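Cellulose biosynthesis protein BcsG (Salmonella typhimurium LT2, PDB 5OLT) is required for cellulose biosynthesis; this chain is its zinc-binding extramembrane domain, a member of the alkaline phosphatase family. Local coordinates at residues W85-S97 / P309-I321. Sequence-based numbering, arbitrary orientation. Where two conformers were deposited one is given.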
loop_
_atom_site.group_PDB
_atom_site.type_symbol
_atom_site.label_atom_id
_atom_site.label_comp_id
_atom_site.label_asym_id
_atom_site.label_seq_id
_atom_site.Cartn_x
_atom_site.Cartn_y
_atom_site.Cartn_z
ATOM N N TRP A 85 -13.851 -1.761 -7.870
ATOM C CA TRP A 85 -13.917 -1.791 -6.415
ATOM C C TRP A 85 -14.671 -2.989 -5.919
ATOM O O TRP A 85 -14.336 -3.508 -4.877
ATOM C CB TRP A 85 -14.493 -0.496 -5.801
ATOM C CG TRP A 85 -13.823 0.712 -6.369
ATOM C CD1 TRP A 85 -14.417 1.700 -7.115
ATOM C CD2 TRP A 85 -12.436 1.055 -6.271
ATOM N NE1 TRP A 85 -13.485 2.621 -7.495
ATOM C CE2 TRP A 85 -12.266 2.268 -6.980
ATOM C CE3 TRP A 85 -11.302 0.462 -5.635
ATOM C CZ2 TRP A 85 -11.021 2.888 -7.100
ATOM C CZ3 TRP A 85 -10.081 1.092 -5.768
ATOM C CH2 TRP A 85 -9.957 2.284 -6.498
ATOM N N SER A 86 -15.672 -3.412 -6.681
ATOM C CA SER A 86 -16.490 -4.526 -6.284
ATOM C C SER A 86 -15.811 -5.871 -6.537
ATOM O O SER A 86 -16.334 -6.901 -6.079
ATOM C CB SER A 86 -17.857 -4.441 -7.001
ATOM O OG SER A 86 -17.708 -4.755 -8.366
ATOM N N HIS A 87 -14.668 -5.886 -7.245
ATOM C CA HIS A 87 -14.041 -7.121 -7.611
ATOM C C HIS A 87 -13.036 -7.639 -6.599
ATOM O O HIS A 87 -12.682 -8.798 -6.614
ATOM C CB HIS A 87 -13.518 -7.009 -9.045
ATOM C CG HIS A 87 -14.626 -6.839 -10.049
ATOM N ND1 HIS A 87 -14.425 -6.329 -11.310
ATOM C CD2 HIS A 87 -15.961 -7.059 -9.951
ATOM C CE1 HIS A 87 -15.571 -6.282 -11.963
ATOM N NE2 HIS A 87 -16.523 -6.694 -11.151
ATOM N N PHE A 88 -12.673 -6.812 -5.641
ATOM C CA PHE A 88 -11.736 -7.265 -4.595
ATOM C C PHE A 88 -12.367 -8.248 -3.627
ATOM O O PHE A 88 -13.581 -8.296 -3.479
ATOM C CB PHE A 88 -11.231 -6.043 -3.799
ATOM C CG PHE A 88 -10.278 -5.177 -4.578
ATOM C CD1 PHE A 88 -8.960 -5.581 -4.773
ATOM C CD2 PHE A 88 -10.725 -3.994 -5.133
ATOM C CE1 PHE A 88 -8.092 -4.782 -5.510
ATOM C CE2 PHE A 88 -9.874 -3.183 -5.901
ATOM C CZ PHE A 88 -8.559 -3.582 -6.088
ATOM N N ASP A 89 -11.532 -9.021 -2.961
ATOM C CA ASP A 89 -11.989 -9.852 -1.864
ATOM C C ASP A 89 -11.993 -9.087 -0.566
ATOM O O ASP A 89 -12.847 -9.309 0.270
ATOM C CB ASP A 89 -11.118 -11.089 -1.701
ATOM C CG ASP A 89 -11.187 -12.028 -2.872
ATOM O OD1 ASP A 89 -12.222 -12.042 -3.607
ATOM O OD2 ASP A 89 -10.214 -12.800 -3.037
ATOM N N ILE A 90 -11.038 -8.171 -0.394
ATOM C CA ILE A 90 -10.844 -7.391 0.824
ATOM C C ILE A 90 -10.610 -5.954 0.388
ATOM O O ILE A 90 -9.778 -5.720 -0.511
ATOM C CB ILE A 90 -9.623 -7.916 1.603
ATOM C CG1 ILE A 90 -9.793 -9.379 2.010
ATOM C CG2 ILE A 90 -9.345 -7.003 2.810
ATOM C CD1 ILE A 90 -8.489 -10.022 2.483
ATOM N N LEU A 91 -11.281 -5.003 1.004
ATOM C CA LEU A 91 -11.114 -3.595 0.619
ATOM C C LEU A 91 -10.981 -2.759 1.877
ATOM O O LEU A 91 -11.880 -2.775 2.743
ATOM C CB LEU A 91 -12.324 -3.167 -0.239
ATOM C CG LEU A 91 -12.326 -1.756 -0.810
ATOM C CD1 LEU A 91 -11.118 -1.530 -1.715
ATOM C CD2 LEU A 91 -13.625 -1.534 -1.584
ATOM N N PHE A 92 -9.871 -2.029 1.978
ATOM C CA PHE A 92 -9.676 -1.145 3.134
ATOM C C PHE A 92 -10.301 0.221 2.902
ATOM O O PHE A 92 -10.092 0.842 1.845
ATOM C CB PHE A 92 -8.167 -0.946 3.359
ATOM C CG PHE A 92 -7.451 -2.172 3.868
ATOM C CD1 PHE A 92 -6.979 -3.152 2.982
ATOM C CD2 PHE A 92 -7.183 -2.318 5.221
ATOM C CE1 PHE A 92 -6.299 -4.275 3.442
ATOM C CE2 PHE A 92 -6.489 -3.438 5.699
ATOM C CZ PHE A 92 -6.030 -4.430 4.812
ATOM N N LYS A 93 -11.024 0.711 3.908
ATOM C CA LYS A 93 -11.699 2.002 3.867
ATOM C C LYS A 93 -10.979 3.111 4.627
ATOM O O LYS A 93 -11.230 4.261 4.404
ATOM C CB LYS A 93 -13.152 1.857 4.350
ATOM C CG LYS A 93 -14.026 0.930 3.502
ATOM C CD LYS A 93 -14.058 1.394 2.051
ATOM C CE LYS A 93 -14.966 0.529 1.179
ATOM N NZ LYS A 93 -16.392 0.713 1.552
ATOM N N HIS A 94 -10.059 2.728 5.512
ATOM C CA HIS A 94 -9.287 3.692 6.293
ATOM C C HIS A 94 -7.837 3.243 6.325
ATOM O O HIS A 94 -7.236 3.113 7.408
ATOM C CB HIS A 94 -9.903 3.891 7.700
ATOM C CG HIS A 94 -11.232 4.556 7.635
ATOM N ND1 HIS A 94 -11.360 5.900 7.344
ATOM C CD2 HIS A 94 -12.485 4.067 7.739
ATOM C CE1 HIS A 94 -12.640 6.216 7.307
ATOM N NE2 HIS A 94 -13.343 5.117 7.514
ATOM N N PHE A 95 -7.260 3.053 5.134
ATOM C CA PHE A 95 -5.846 2.707 4.981
ATOM C C PHE A 95 -5.062 3.996 4.799
ATOM O O PHE A 95 -5.354 4.773 3.896
ATOM C CB PHE A 95 -5.667 1.819 3.736
ATOM C CG PHE A 95 -4.304 1.227 3.629
ATOM C CD1 PHE A 95 -3.206 1.991 3.132
ATOM C CD2 PHE A 95 -4.077 -0.077 4.053
ATOM C CE1 PHE A 95 -1.944 1.424 3.041
ATOM C CE2 PHE A 95 -2.828 -0.643 3.915
ATOM C CZ PHE A 95 -1.757 0.098 3.434
ATOM N N ASN A 96 -4.073 4.205 5.674
ATOM C CA ASN A 96 -3.275 5.431 5.618
ATOM C C ASN A 96 -1.941 5.167 4.963
ATOM O O ASN A 96 -1.201 4.280 5.356
ATOM C CB ASN A 96 -3.051 5.940 7.040
ATOM C CG ASN A 96 -2.420 7.307 7.049
ATOM O OD1 ASN A 96 -3.031 8.260 6.540
ATOM N ND2 ASN A 96 -1.206 7.422 7.604
ATOM N N SER A 97 -1.609 5.984 3.958
ATOM C CA SER A 97 -0.363 5.754 3.214
ATOM C C SER A 97 0.896 6.267 3.939
ATOM O O SER A 97 2.005 5.917 3.541
ATOM C CB SER A 97 -0.419 6.404 1.824
ATOM O OG SER A 97 -0.398 7.805 1.955
ATOM N N PRO A 309 -16.803 -7.230 -1.677
ATOM C CA PRO A 309 -15.587 -7.315 -0.877
ATOM C C PRO A 309 -15.880 -7.209 0.616
ATOM O O PRO A 309 -16.842 -6.563 1.035
ATOM C CB PRO A 309 -14.799 -6.057 -1.282
ATOM C CG PRO A 309 -15.397 -5.648 -2.593
ATOM C CD PRO A 309 -16.800 -6.092 -2.621
ATOM N N ILE A 310 -15.021 -7.831 1.410
ATOM C CA ILE A 310 -15.042 -7.621 2.856
ATOM C C ILE A 310 -14.401 -6.267 3.154
ATOM O O ILE A 310 -13.225 -6.069 2.827
ATOM C CB ILE A 310 -14.282 -8.758 3.553
ATOM C CG1 ILE A 310 -14.967 -10.119 3.268
ATOM C CG2 ILE A 310 -14.190 -8.483 5.046
ATOM C CD1 ILE A 310 -14.033 -11.272 3.587
ATOM N N ASP A 311 -15.147 -5.348 3.737
ATOM C CA ASP A 311 -14.584 -4.050 4.089
ATOM C C ASP A 311 -13.801 -4.146 5.378
ATOM O O ASP A 311 -14.248 -4.738 6.360
ATOM C CB ASP A 311 -15.668 -3.010 4.283
ATOM C CG ASP A 311 -16.334 -2.608 3.005
ATOM O OD1 ASP A 311 -15.768 -2.802 1.897
ATOM O OD2 ASP A 311 -17.473 -2.098 3.120
ATOM N N ILE A 312 -12.618 -3.541 5.375
ATOM C CA ILE A 312 -11.827 -3.414 6.602
ATOM C C ILE A 312 -11.980 -1.943 6.968
ATOM O O ILE A 312 -11.464 -1.041 6.269
ATOM C CB ILE A 312 -10.324 -3.750 6.395
ATOM C CG1 ILE A 312 -10.114 -5.138 5.801
ATOM C CG2 ILE A 312 -9.547 -3.595 7.709
ATOM C CD1 ILE A 312 -10.704 -6.289 6.587
ATOM N N ASN A 313 -12.692 -1.677 8.051
ATOM C CA ASN A 313 -13.000 -0.297 8.434
ATOM C C ASN A 313 -12.058 0.319 9.457
ATOM O O ASN A 313 -11.988 1.546 9.551
ATOM C CB ASN A 313 -14.435 -0.209 8.956
ATOM C CG ASN A 313 -15.458 -0.629 7.900
ATOM O OD1 ASN A 313 -16.291 -1.511 8.131
ATOM N ND2 ASN A 313 -15.407 0.008 6.785
ATOM N N GLN A 314 -11.310 -0.518 10.163
ATOM C CA GLN A 314 -10.413 -0.029 11.220
ATOM C C GLN A 314 -9.208 0.698 10.622
ATOM O O GLN A 314 -8.777 0.375 9.498
ATOM C CB GLN A 314 -9.948 -1.201 12.084
ATOM C CG GLN A 314 -11.103 -1.950 12.744
ATOM C CD GLN A 314 -11.653 -3.138 11.938
ATOM O OE1 GLN A 314 -11.323 -3.372 10.748
ATOM N NE2 GLN A 314 -12.502 -3.920 12.604
ATOM N N PRO A 315 -8.657 1.681 11.354
ATOM C CA PRO A 315 -7.475 2.405 10.820
ATOM C C PRO A 315 -6.337 1.412 10.560
ATOM O O PRO A 315 -5.973 0.635 11.456
ATOM C CB PRO A 315 -7.096 3.348 11.965
ATOM C CG PRO A 315 -8.358 3.555 12.705
ATOM C CD PRO A 315 -9.104 2.258 12.645
ATOM N N SER A 316 -5.808 1.398 9.336
ATOM C CA SER A 316 -4.851 0.394 8.904
ATOM C C SER A 316 -3.725 1.051 8.131
ATOM O O SER A 316 -3.839 2.205 7.668
ATOM C CB SER A 316 -5.553 -0.580 7.949
ATOM O OG SER A 316 -6.647 -1.233 8.597
ATOM N N SER A 317 -2.657 0.305 7.960
ATOM C CA SER A 317 -1.596 0.740 7.056
ATOM C C SER A 317 -0.812 -0.489 6.599
ATOM O O SER A 317 -1.358 -1.629 6.627
ATOM C CB SER A 317 -0.690 1.799 7.755
ATOM O OG SER A 317 0.142 2.430 6.785
ATOM N N TYR A 318 0.453 -0.290 6.190
ATOM C CA TYR A 318 1.222 -1.360 5.537
ATOM C C TYR A 318 1.354 -2.627 6.363
ATOM O O TYR A 318 1.417 -3.733 5.789
ATOM C CB TYR A 318 2.600 -0.855 5.143
ATOM C CG TYR A 318 2.503 0.370 4.267
ATOM C CD1 TYR A 318 2.054 0.267 2.944
ATOM C CD2 TYR A 318 2.790 1.643 4.776
ATOM C CE1 TYR A 318 1.921 1.399 2.135
ATOM C CE2 TYR A 318 2.660 2.784 3.990
ATOM C CZ TYR A 318 2.251 2.661 2.661
ATOM O OH TYR A 318 2.090 3.788 1.872
ATOM N N LEU A 319 1.420 -2.500 7.689
ATOM C CA LEU A 319 1.597 -3.689 8.517
ATOM C C LEU A 319 0.458 -4.691 8.284
ATOM O O LEU A 319 0.697 -5.914 8.316
ATOM C CB LEU A 319 1.718 -3.324 10.006
ATOM C CG LEU A 319 2.210 -4.432 10.941
ATOM C CD1 LEU A 319 3.651 -4.835 10.614
ATOM C CD2 LEU A 319 2.079 -3.965 12.383
ATOM N N ALA A 320 -0.763 -4.191 8.038
ATOM C CA ALA A 320 -1.900 -5.093 7.764
ATOM C C ALA A 320 -1.732 -5.855 6.445
ATOM O O ALA A 320 -2.212 -7.007 6.345
ATOM C CB ALA A 320 -3.211 -4.325 7.765
ATOM N N ILE A 321 -1.079 -5.240 5.453
ATOM C CA ILE A 321 -0.780 -5.945 4.196
ATOM C C ILE A 321 0.219 -7.067 4.469
ATOM O O ILE A 321 0.009 -8.221 4.077
ATOM C CB ILE A 321 -0.244 -4.988 3.109
ATOM C CG1 ILE A 321 -1.247 -3.849 2.828
ATOM C CG2 ILE A 321 0.201 -5.758 1.857
ATOM C CD1 ILE A 321 -2.616 -4.280 2.336
HETATM O O HOH W 1 -9.077 0.301 6.709
#
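Phe-95 swings its CG away from the backbone N, next to its own carbonyl carbon (chi1 -170°), which lays the ring over Ser-317 and the start of helix 318-328, while Phe-92, whose CG stands beside the backbone N instead (chi1 -70°), lies alongside Ile-312. Ser-317 CA sits over one face of the Phe-95 ring, 3.8 Å from its centroid, and the ring's edge points into the face of Tyr-318 in a T-shaped pair with planes at 84°. Phe-92 is sandwiched: CG1 of Ile-312 covers one face in a CH-pi contact, CD2 of Phe-95 the other, and Ser-316 OG meets the ring edge. Ala-320 adds its CB, 4.0 Å from Phe-92 CE2.

The backbones form a parallel pair at the edge of the mixed central sheet, strand 310-312 being outermost and strand 291-299 flanking 90-96 across from it; Asp-89 and Ile-90 both face Val-296 there in a classic beta bulge. Four bonds join 89-93 to 310-312, from Ile-310 N to Asp-89 O through to Lys-93 N to Ile-312 O. The register then slips by one residue. A water in the gap accepts from His-94 N and donates to Ile-312 O and Gln-314 O, before Ser-316 N to His-94 O and Asn-96 N to Ser-316 O resume the pairing.

On the Leu-91 face, Lys-93 NZ makes a long, weak salt bridge to Asp-311 OD2 (3.4 Å). At the far end of the pairing, Ser-317 OG donates almost straight down the carbonyl of Asn-96 (OG to O, 2.7 Å), and Tyr-318 OH reaches a lone pair of Ser-97 O at 2.7 Å, in the carbonyl plane.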